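PDB 6I2M: kelch repeat and BTB domain-containing protein A55 from Vaccinia virus WR, which probably serves as a substrate-specific adapter of host CUL3-containing E3 ubiquitin ligases, its BTB domain binding CUL3 and its Kelch repeats supposedly recruiting cellular substrates for degradation. Local coordinates for residues Gly41-Glu44 against Tyr45-Ile48; Asn33-Lys36 against Leu37-Ser40; Glu181-Ala184 against Pro185-Leu188; Leu147-Ile150 against Leu151-Ile154; Asp68-Ser71 against Val72-Leu75. One frame throughout, in Å; residues are numbered along the deposited sequence.

Interaction 1. Residues Gly41-Glu44 against Tyr45-Ile48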
# COMPACT_ATOMS: atom_id res chain seq x y z
N GLY A 41 1.41 -7.91 7.34
CA GLY A 41 0.43 -6.82 7.28
C GLY A 41 -0.98 -7.25 6.94
O GLY A 41 -1.94 -6.74 7.52
N ALA A 42 -1.12 -8.18 5.98
CA ALA A 42 -2.42 -8.69 5.52
C ALA A 42 -2.83 -9.99 6.23
O ALA A 42 -3.98 -10.11 6.65
CB ALA A 42 -2.41 -8.89 4.01
N SER A 43 -1.89 -10.95 6.35
CA SER A 43 -2.12 -12.23 7.01
C SER A 43 -1.59 -12.17 8.44
O SER A 43 -0.42 -11.83 8.66
CB SER A 43 -1.47 -13.36 6.23
OG SER A 43 -1.47 -14.59 6.94
N GLU A 44 -2.45 -12.50 9.42
CA GLU A 44 -2.08 -12.48 10.84
C GLU A 44 -1.27 -13.72 11.26
O GLU A 44 -0.65 -13.70 12.32
CB GLU A 44 -3.31 -12.25 11.73
CG GLU A 44 -3.01 -11.44 12.98
CD GLU A 44 -4.22 -10.94 13.73
OE1 GLU A 44 -4.98 -10.12 13.17
OE2 GLU A 44 -4.40 -11.35 14.90
N TYR A 45 -1.26 -14.78 10.41
CA TYR A 45 -0.49 -16.01 10.64
C TYR A 45 1.00 -15.68 10.62
O TYR A 45 1.71 -16.06 11.54
CB TYR A 45 -0.82 -17.08 9.57
CG TYR A 45 -0.10 -18.40 9.75
CD1 TYR A 45 1.10 -18.66 9.09
CD2 TYR A 45 -0.62 -19.39 10.57
CE1 TYR A 45 1.78 -19.86 9.27
CE2 TYR A 45 0.04 -20.61 10.74
CZ TYR A 45 1.24 -20.84 10.09
OH TYR A 45 1.89 -22.04 10.26
N PHE A 46 1.45 -14.95 9.57
CA PHE A 46 2.83 -14.51 9.40
C PHE A 46 3.22 -13.47 10.46
O PHE A 46 4.38 -13.45 10.88
CB PHE A 46 3.05 -13.94 7.98
CG PHE A 46 2.93 -14.96 6.87
CD1 PHE A 46 1.74 -15.12 6.18
CD2 PHE A 46 4.02 -15.74 6.50
CE1 PHE A 46 1.63 -16.06 5.15
CE2 PHE A 46 3.92 -16.67 5.47
CZ PHE A 46 2.72 -16.83 4.80
N SER A 47 2.25 -12.64 10.90
CA SER A 47 2.45 -11.62 11.94
C SER A 47 2.81 -12.28 13.28
O SER A 47 3.72 -11.81 13.97
CB SER A 47 1.20 -10.76 12.09
OG SER A 47 1.42 -9.68 12.98
N ILE A 48 2.12 -13.38 13.62
CA ILE A 48 2.37 -14.14 14.84
C ILE A 48 3.62 -15.02 14.65
O ILE A 48 4.35 -15.26 15.61
CB ILE A 48 1.10 -14.90 15.30
CG1 ILE A 48 0.02 -13.90 15.79
CG2 ILE A 48 1.41 -15.93 16.40
CD1 ILE A 48 -1.38 -14.34 15.59

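Interaction 2. Residues Asn33-Lys36 against Leu37-Ser40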
# COMPACT_ATOMS: atom_id res chain seq x y z
N ASN A 33 8.94 -16.44 -3.40
CA ASN A 33 9.75 -15.45 -2.68
C ASN A 33 8.96 -14.18 -2.41
O ASN A 33 8.36 -13.62 -3.34
CB ASN A 33 11.05 -15.15 -3.43
CG ASN A 33 12.04 -16.29 -3.41
OD1 ASN A 33 12.75 -16.52 -2.42
ND2 ASN A 33 12.13 -17.03 -4.51
N ALA A 34 8.94 -13.73 -1.15
CA ALA A 34 8.22 -12.53 -0.72
C ALA A 34 8.97 -11.78 0.40
O ALA A 34 10.12 -12.10 0.71
CB ALA A 34 6.81 -12.90 -0.27
N HIS A 35 8.31 -10.77 1.00
CA HIS A 35 8.85 -9.95 2.09
C HIS A 35 8.09 -10.25 3.39
O HIS A 35 6.86 -10.35 3.36
CB HIS A 35 8.76 -8.46 1.74
CG HIS A 35 9.35 -8.12 0.40
ND1 HIS A 35 8.64 -8.35 -0.77
CD2 HIS A 35 10.55 -7.60 0.08
CE1 HIS A 35 9.44 -7.96 -1.76
NE2 HIS A 35 10.60 -7.50 -1.29
N LYS A 36 8.82 -10.40 4.51
CA LYS A 36 8.29 -10.70 5.85
C LYS A 36 7.25 -9.68 6.33
O LYS A 36 6.23 -10.07 6.89
CB LYS A 36 9.42 -10.79 6.88
CG LYS A 36 10.17 -12.11 6.87
CD LYS A 36 11.17 -12.17 8.02
CE LYS A 36 12.05 -13.39 7.94
NZ LYS A 36 12.99 -13.46 9.09
N LEU A 37 7.52 -8.38 6.10
CA LEU A 37 6.69 -7.25 6.49
C LEU A 37 5.34 -7.22 5.76
O LEU A 37 4.31 -6.99 6.40
CB LEU A 37 7.48 -5.94 6.26
CG LEU A 37 6.75 -4.61 6.34
CD1 LEU A 37 6.53 -4.17 7.78
CD2 LEU A 37 7.51 -3.55 5.59
N ILE A 38 5.35 -7.44 4.43
CA ILE A 38 4.17 -7.44 3.55
C ILE A 38 3.19 -8.56 3.92
O ILE A 38 1.99 -8.30 4.05
CB ILE A 38 4.59 -7.45 2.04
CG1 ILE A 38 5.58 -6.31 1.68
CG2 ILE A 38 3.38 -7.46 1.09
CD1 ILE A 38 5.09 -4.79 1.86
N LEU A 39 3.69 -9.80 4.12
CA LEU A 39 2.88 -10.96 4.50
C LEU A 39 2.27 -10.81 5.90
O LEU A 39 1.16 -11.30 6.13
CB LEU A 39 3.71 -12.26 4.43
CG LEU A 39 4.06 -12.79 3.04
CD1 LEU A 39 5.24 -13.73 3.11
CD2 LEU A 39 2.88 -13.49 2.39
N SER A 40 2.98 -10.14 6.82
CA SER A 40 2.53 -9.90 8.19
C SER A 40 1.44 -8.84 8.30
O SER A 40 0.64 -8.88 9.24
CB SER A 40 3.72 -9.54 9.08
OG SER A 40 4.61 -10.64 9.19

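Interaction 3. Residues Glu181-Ala184 against Pro185-Leu188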
# COMPACT_ATOMS: atom_id res chain seq x y z
N GLU A 181 -47.88 -31.55 0.50
CA GLU A 181 -47.49 -31.95 1.85
C GLU A 181 -47.32 -33.48 1.98
O GLU A 181 -47.68 -34.08 2.99
CB GLU A 181 -48.47 -31.39 2.90
CG GLU A 181 -48.36 -29.88 3.13
CD GLU A 181 -49.01 -29.00 2.08
OE1 GLU A 181 -50.24 -29.11 1.88
OE2 GLU A 181 -48.29 -28.18 1.47
N ASP A 182 -46.73 -34.11 0.93
CA ASP A 182 -46.48 -35.55 0.84
C ASP A 182 -45.25 -35.85 -0.05
O ASP A 182 -45.04 -37.01 -0.46
CB ASP A 182 -47.75 -36.28 0.34
CG ASP A 182 -47.84 -37.75 0.70
OD1 ASP A 182 -47.47 -38.11 1.85
OD2 ASP A 182 -48.29 -38.54 -0.15
N PHE A 183 -44.42 -34.83 -0.34
CA PHE A 183 -43.21 -34.98 -1.15
C PHE A 183 -42.03 -35.53 -0.35
O PHE A 183 -41.15 -36.17 -0.94
CB PHE A 183 -42.81 -33.65 -1.83
CG PHE A 183 -43.30 -33.48 -3.25
CD1 PHE A 183 -42.89 -34.34 -4.26
CD2 PHE A 183 -44.11 -32.41 -3.60
CE1 PHE A 183 -43.32 -34.17 -5.58
CE2 PHE A 183 -44.55 -32.23 -4.92
CZ PHE A 183 -44.15 -33.11 -5.90
N ALA A 184 -42.01 -35.30 0.98
CA ALA A 184 -40.97 -35.75 1.91
C ALA A 184 -40.58 -37.25 1.79
O ALA A 184 -39.38 -37.50 1.67
CB ALA A 184 -41.35 -35.40 3.35
N PRO A 185 -41.51 -38.25 1.76
CA PRO A 185 -41.07 -39.65 1.60
C PRO A 185 -40.51 -39.95 0.20
O PRO A 185 -39.64 -40.80 0.07
CB PRO A 185 -42.33 -40.47 1.89
CG PRO A 185 -43.31 -39.51 2.48
CD PRO A 185 -42.98 -38.19 1.87
N LEU A 186 -41.01 -39.23 -0.83
CA LEU A 186 -40.56 -39.36 -2.23
C LEU A 186 -39.12 -38.85 -2.41
O LEU A 186 -38.40 -39.36 -3.27
CB LEU A 186 -41.52 -38.64 -3.20
CG LEU A 186 -42.95 -39.17 -3.29
CD1 LEU A 186 -43.91 -38.08 -3.70
CD2 LEU A 186 -43.05 -40.36 -4.24
N ILE A 187 -38.72 -37.85 -1.60
CA ILE A 187 -37.37 -37.27 -1.58
C ILE A 187 -36.40 -38.30 -0.97
O ILE A 187 -35.28 -38.47 -1.48
CB ILE A 187 -37.37 -35.89 -0.83
CG1 ILE A 187 -38.12 -34.82 -1.66
CG2 ILE A 187 -35.95 -35.41 -0.49
CD1 ILE A 187 -38.84 -33.74 -0.85
N LEU A 188 -36.85 -39.02 0.08
CA LEU A 188 -36.12 -40.09 0.77
C LEU A 188 -35.87 -41.27 -0.18
O LEU A 188 -34.77 -41.83 -0.17
CB LEU A 188 -36.89 -40.54 2.03
CG LEU A 188 -36.23 -41.58 2.94
CD1 LEU A 188 -35.23 -40.94 3.90
CD2 LEU A 188 -37.27 -42.34 3.73

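Interaction 4. Residues Leu147-Ile150 against Leu151-Ile154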
# COMPACT_ATOMS: atom_id res chain seq x y z
N LEU A 147 -33.01 -26.07 0.32
CA LEU A 147 -34.42 -26.18 0.72
C LEU A 147 -35.38 -25.49 -0.26
O LEU A 147 -36.50 -25.98 -0.43
CB LEU A 147 -34.60 -25.66 2.16
CG LEU A 147 -34.73 -26.72 3.27
CD1 LEU A 147 -33.43 -27.47 3.50
CD2 LEU A 147 -35.16 -26.08 4.57
N GLN A 148 -34.95 -24.39 -0.91
CA GLN A 148 -35.78 -23.66 -1.88
C GLN A 148 -35.71 -24.26 -3.31
O GLN A 148 -36.50 -23.88 -4.18
CB GLN A 148 -35.48 -22.14 -1.88
CG GLN A 148 -34.10 -21.74 -2.41
CD GLN A 148 -33.80 -20.27 -2.19
OE1 GLN A 148 -33.85 -19.75 -1.07
NE2 GLN A 148 -33.45 -19.58 -3.26
N ASN A 149 -34.78 -25.22 -3.53
CA ASN A 149 -34.58 -25.91 -4.81
C ASN A 149 -34.51 -27.45 -4.62
O ASN A 149 -33.95 -28.15 -5.47
CB ASN A 149 -33.31 -25.39 -5.51
CG ASN A 149 -33.36 -23.92 -5.88
OD1 ASN A 149 -34.13 -23.50 -6.75
ND2 ASN A 149 -32.51 -23.13 -5.25
N ILE A 150 -35.12 -27.95 -3.53
CA ILE A 150 -35.16 -29.36 -3.09
C ILE A 150 -35.60 -30.34 -4.20
O ILE A 150 -34.89 -31.31 -4.45
CB ILE A 150 -35.99 -29.52 -1.78
CG1 ILE A 150 -35.99 -30.99 -1.27
CG2 ILE A 150 -37.42 -28.95 -1.89
CD1 ILE A 150 -36.28 -31.17 0.22
N LEU A 151 -36.75 -30.09 -4.86
CA LEU A 151 -37.29 -30.98 -5.90
C LEU A 151 -36.50 -30.95 -7.22
O LEU A 151 -36.62 -31.88 -8.02
CB LEU A 151 -38.79 -30.72 -6.14
CG LEU A 151 -39.74 -31.04 -4.97
CD1 LEU A 151 -41.15 -30.61 -5.29
CD2 LEU A 151 -39.73 -32.52 -4.61
N ARG A 152 -35.69 -29.90 -7.43
CA ARG A 152 -34.83 -29.77 -8.61
C ARG A 152 -33.50 -30.49 -8.36
O ARG A 152 -32.88 -30.97 -9.31
CB ARG A 152 -34.54 -28.29 -8.89
CG ARG A 152 -35.69 -27.52 -9.52
CD ARG A 152 -35.32 -26.06 -9.66
NE ARG A 152 -36.35 -25.29 -10.35
CZ ARG A 152 -36.31 -23.98 -10.54
NH1 ARG A 152 -35.28 -23.27 -10.09
NH2 ARG A 152 -37.29 -23.36 -11.18
N LEU A 153 -33.08 -30.56 -7.08
CA LEU A 153 -31.82 -31.16 -6.64
C LEU A 153 -31.86 -32.67 -6.40
O LEU A 153 -30.79 -33.29 -6.38
CB LEU A 153 -31.29 -30.43 -5.39
CG LEU A 153 -30.73 -29.02 -5.62
CD1 LEU A 153 -30.67 -28.25 -4.32
CD2 LEU A 153 -29.37 -29.07 -6.29
N ILE A 154 -33.06 -33.27 -6.23
CA ILE A 154 -33.20 -34.72 -6.02
C ILE A 154 -32.77 -35.53 -7.26
O ILE A 154 -32.41 -36.70 -7.13
CB ILE A 154 -34.61 -35.14 -5.50
CG1 ILE A 154 -35.75 -34.71 -6.46
CG2 ILE A 154 -34.85 -34.65 -4.07
CD1 ILE A 154 -37.00 -35.57 -6.43

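Interaction 5. Residues Asp68-Ser71 against Val72-Leu75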
# COMPACT_ATOMS: atom_id res chain seq x y z
N ASP A 68 -2.96 -25.86 -0.84
CA ASP A 68 -2.93 -25.82 -2.31
C ASP A 68 -2.01 -24.70 -2.81
O ASP A 68 -2.15 -23.56 -2.37
CB ASP A 68 -4.36 -25.65 -2.86
CG ASP A 68 -4.46 -25.63 -4.37
OD1 ASP A 68 -4.45 -24.53 -4.95
OD2 ASP A 68 -4.56 -26.72 -4.97
N TYR A 69 -1.07 -25.04 -3.73
CA TYR A 69 -0.08 -24.10 -4.29
C TYR A 69 -0.69 -22.90 -5.01
O TYR A 69 -0.35 -21.77 -4.67
CB TYR A 69 0.95 -24.81 -5.20
CG TYR A 69 1.79 -23.87 -6.04
CD1 TYR A 69 2.72 -23.02 -5.45
CD2 TYR A 69 1.64 -23.80 -7.42
CE1 TYR A 69 3.47 -22.12 -6.21
CE2 TYR A 69 2.39 -22.92 -8.19
CZ TYR A 69 3.32 -22.09 -7.58
OH TYR A 69 4.07 -21.22 -8.33
N GLN A 70 -1.56 -23.14 -6.03
CA GLN A 70 -2.21 -22.09 -6.81
C GLN A 70 -3.05 -21.16 -5.93
O GLN A 70 -3.14 -19.97 -6.21
CB GLN A 70 -3.05 -22.70 -7.97
CG GLN A 70 -3.47 -21.70 -9.06
CD GLN A 70 -2.32 -21.02 -9.78
OE1 GLN A 70 -1.31 -21.63 -10.14
NE2 GLN A 70 -2.47 -19.72 -10.02
N SER A 71 -3.61 -21.71 -4.83
CA SER A 71 -4.39 -20.97 -3.84
C SER A 71 -3.47 -20.01 -3.06
O SER A 71 -3.75 -18.81 -3.02
CB SER A 71 -5.10 -21.93 -2.89
OG SER A 71 -5.86 -21.24 -1.92
N VAL A 72 -2.35 -20.53 -2.51
CA VAL A 72 -1.34 -19.76 -1.75
C VAL A 72 -0.72 -18.66 -2.64
O VAL A 72 -0.66 -17.51 -2.21
CB VAL A 72 -0.26 -20.67 -1.07
CG1 VAL A 72 0.82 -19.84 -0.38
CG2 VAL A 72 -0.89 -21.64 -0.08
N ASN A 73 -0.31 -19.02 -3.88
CA ASN A 73 0.29 -18.12 -4.86
C ASN A 73 -0.61 -16.92 -5.20
O ASN A 73 -0.14 -15.79 -5.21
CB ASN A 73 0.69 -18.88 -6.14
CG ASN A 73 1.52 -18.07 -7.10
OD1 ASN A 73 2.73 -17.91 -6.93
ND2 ASN A 73 0.89 -17.55 -8.14
N ASP A 74 -1.91 -17.18 -5.46
CA ASP A 74 -2.90 -16.14 -5.77
C ASP A 74 -3.23 -15.28 -4.56
O ASP A 74 -3.53 -14.10 -4.73
CB ASP A 74 -4.17 -16.75 -6.38
CG ASP A 74 -4.02 -17.30 -7.79
OD1 ASP A 74 -2.95 -17.09 -8.40
OD2 ASP A 74 -4.98 -17.93 -8.29
N LEU A 75 -3.16 -15.86 -3.35
CA LEU A 75 -3.40 -15.15 -2.09
C LEU A 75 -2.26 -14.17 -1.80
O LEU A 75 -2.53 -13.08 -1.31
CB LEU A 75 -3.62 -16.11 -0.92
CG LEU A 75 -5.02 -16.70 -0.80
CD1 LEU A 75 -5.00 -17.94 0.06
CD2 LEU A 75 -6.00 -15.71 -0.23

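Interaction 1. Residues Gly41-Glu44 against Tyr45-Ile48
The Phe46 ring meets Ser43 with its edge: the hydroxyl oxygen OG of Ser43 lies near the ring plane, 3.3 Å from CD1 of Phe46, and CB of Ser43 sits in that plane, 3.7 Å from the same carbon. The other ring, that of Tyr45, leads away, with CG anti to the backbone N (chi1 -178°); it meets the ring of Phe100, the planes about 40° apart, and aromatic groups of the chain of another protein. Of the Tyr45 side chain, it is CB that stays close, 3.7 Å from OG of Ser43. A small serine suits this bend, where helix 36-42 turns into helix 44-49, because its OG can hydrogen-bond to Leu101 O while touching the aromatic edge. Both Glu44 carboxylate oxygens form salt bridges to basic side-chain groups of that other protein chain, and Tyr45 OH hydrogen-bonds to a basic group there, consistent with the CUL3-binding role of the BTB domain. Glu44 O accepts from Ile48 N at 3.1 Å, the donor tilted 34° from the carbonyl plane. The isoleucine that donates this N-H also lays its CG1-CD1 arm beside the oxygen, CD1 being 3.4 Å from Glu44 O.

Interaction 2. Residues Asn33-Lys36 against Leu37-Ser40
The Ala34 methyl points at helix 36-42 and meets CD1 of Leu39 at 3.8 Å. Leucine reaches this far because its CG is anti to its own carbonyl carbon (chi1 -72°), which lays the branch back along the first turn, over His35 O. A methyl suits position 34 because it is small enough to sit between strand end and helix, touching Leu39 and Tyr80. His35, at the N-cap position, turns its CB to CG1 of Ile38, 3.8 Å away, and that carbon approaches the imidazole obliquely. The ring itself leads off to other partners, ND1 bonding to Tyr80 OH and NE2 to Arg19 O. Lys36 starts away from the turn and runs extended, its NZ making a weak hydrogen bond to Glu59 O. In this strand-to-helix passage of the BTB fold the backbone closes at once: Leu39 N bonds His35 O at 3.3 Å, with an N-H...O angle of 170°. Leu37 and His35 pack against His35 and Leu37 of the second subunit, placing this turn at the dimer interface. Ser40 grips Lys36 O twice, through OG at 2.9 Å and through N at 3.3 Å, from opposite faces of the carbonyl plane. The buried hydroxyl thus has an acceptor in its own helix, and the double grip probably stiffens the first turn.

Interaction 3. Residues Glu181-Ala184 against Pro185-Leu188
Leu186 and Ile187 owe their reach to the same first torsion: CG of Leu186 (chi1 -64°) and CG1 of Ile187 (chi1 -70°) each stand anti to their own carbonyl carbon and so fold back toward the residues that precede the helix. This is the opening turn of helix 184-195 in the BACK region, the BTB and C-terminal Kelch family segment, entered from the loop that follows helix 164-171. The Leu186 branch comes back to Phe183, and the two side chains cross obliquely, CD1 of Leu186 touching CD1 of the phenylalanine ring at 3.9 Å. Ile187 reaches the other part of the same residue, its CD1 lying 4.1 Å from CB of Phe183. Large apolar groups suit Phe183 and Ile187, which pack on Leu151 and Ile178; Leu186 is exposed, and its branch rests on Phe183. Pro185 fits the first turn of a helix, where a residue without an N-H costs no backbone bond, and its ring follows Ala184 closely: CD of Pro185 is 3.6 Å from CB of Ala184. The small methyl of Ala184 accommodates that ring. In the loop, Asp182 O lies 3.3 Å from CD of Pro185 and 3.6 Å from CD1 of Leu186. The first firm helical bond runs from Ile187 N to Phe183 O, 3.0 Å long and nearly along the C=O axis; those from Ile187 N and Leu188 N to Ala184 O are weak. Over Phe183 O lies the tip of the same isoleucine, CD1 of Ile187 being 3.4 Å from the oxygen.

Interaction 4. Residues Leu147-Ile150 against Leu151-Ile154
Backbone hydrogen bonds tie Asn149 and Ile150 to the next turn. Asn149 O receives Leu153 N at 3.0 Å, an i+4 helical bond, though bent at 135°, and a weak bond from Arg152 N; Ile150 O takes only weak bonds, from Leu153 N and Ile154 N. The carbonyls are thus shared between i+3 and i+4 donors, most of these bonds weak. Among the polar side chains, Asn149 stands at the N-cap position, yet its side chain makes no capping bond: ND2 instead bonds back to Thr145 O. An asparagine suits the place because its NH2 can reach a carbonyl in the last turn of helix 136-147. Its OD1 lies 3.5 Å from NH1 of Arg152. The two side chains are skewed, although their amide and guanidinium planes stand just 15° apart; the extended arginine chain carries NH1 alongside the amide, on the exposed side of the turn. Hydrocarbon branches cover the carbonyls. Leu153, with CG anti to its carbonyl carbon (chi1 -72°), drapes over Asn149 O, CG standing 3.3 Å from it, and packs CD1 within 4.1 Å of CB of Asn149. Ile154 covers Ile150 O with CG2, 3.4 Å away. This turn of the BACK region lies among several helices: Ile150 and Ile154 pack on Ile187 of helix 184-195, Ile150 also meets Ile170 of helix 164-171, and Leu153 packs on Cys123 and Ile124 of helix 120-132.

Interaction 5. Residues Asp68-Ser71 against Val72-Leu75
Gln70 and Asp74, one helical turn apart, bring their polar ends together: NE2 of Gln70 stands 3.1 Å from OD1 of Asp74. The glutamine starts with CG anti to the backbone N (chi1 -165°) and then bends at its second torsion, which turns the amide forward along the helix to the aspartate; amide and carboxylate planes are 72° apart. A long polar chain suits this exposed place, since it can reach a carboxylate one turn on. Tyr69 and Asn73 lie side by side and point the same way, both with CG anti to the backbone N. CB of Asn73 sits over one face of the tyrosine ring, 4.2 Å above its plane and offset toward the rim, while ring and amide planes differ by 40°. Asp68 is the N-cap of helix 69-79: its OD1 accepts from Ser71 N at 2.9 Å through the anti lone pair, and the carboxylate suits a helix start, whose dipole would probably favour a negative charge. The carbonyl of Asp68 takes Val72 N at 3.0 Å. Asn73 N to Tyr69 O and Leu75 N to Ser71 O are ordinary helical bonds, whereas Asp74 N reaches Gln70 O from above its carbonyl plane. Leu75 folds its branch over Ser71 O, with CD1 3.9 Å from OG of Ser71. The small buried Ser71 turns its hydroxyl to Thr97 and Tyr93 O of helix 91-101, on which Val72 and Leu75 also pack, whereas Tyr69 lies against strands 23-27 and 30-34 and Asn73 against Ile32 of the latter, so this BTB helix runs between sheet and helix.

How the interactions relate
From the N terminus, interaction 2 comes first, turning strand 30-34 into helix 36-42, and interaction 1 takes over directly, bending that helix into 44-49. The two touch: Phe46 packs on Leu39, and Phe46 O lies near Ser40 OG, a probable hydrogen bond that would share the hydroxyl with Lys36 O; both also meet the second subunit. Interaction 5 follows in the same BTB domain, starting helix 69-79. Far along the chain, in the BACK region, interaction 4 begins helix 150-153 and interaction 3 begins helix 184-195; Ile187 and Phe183 join them. Each closes one local turn, none nesting or crossing. This chain holds the BTB and BACK parts; the Kelch repeats belong to the rest of the protein.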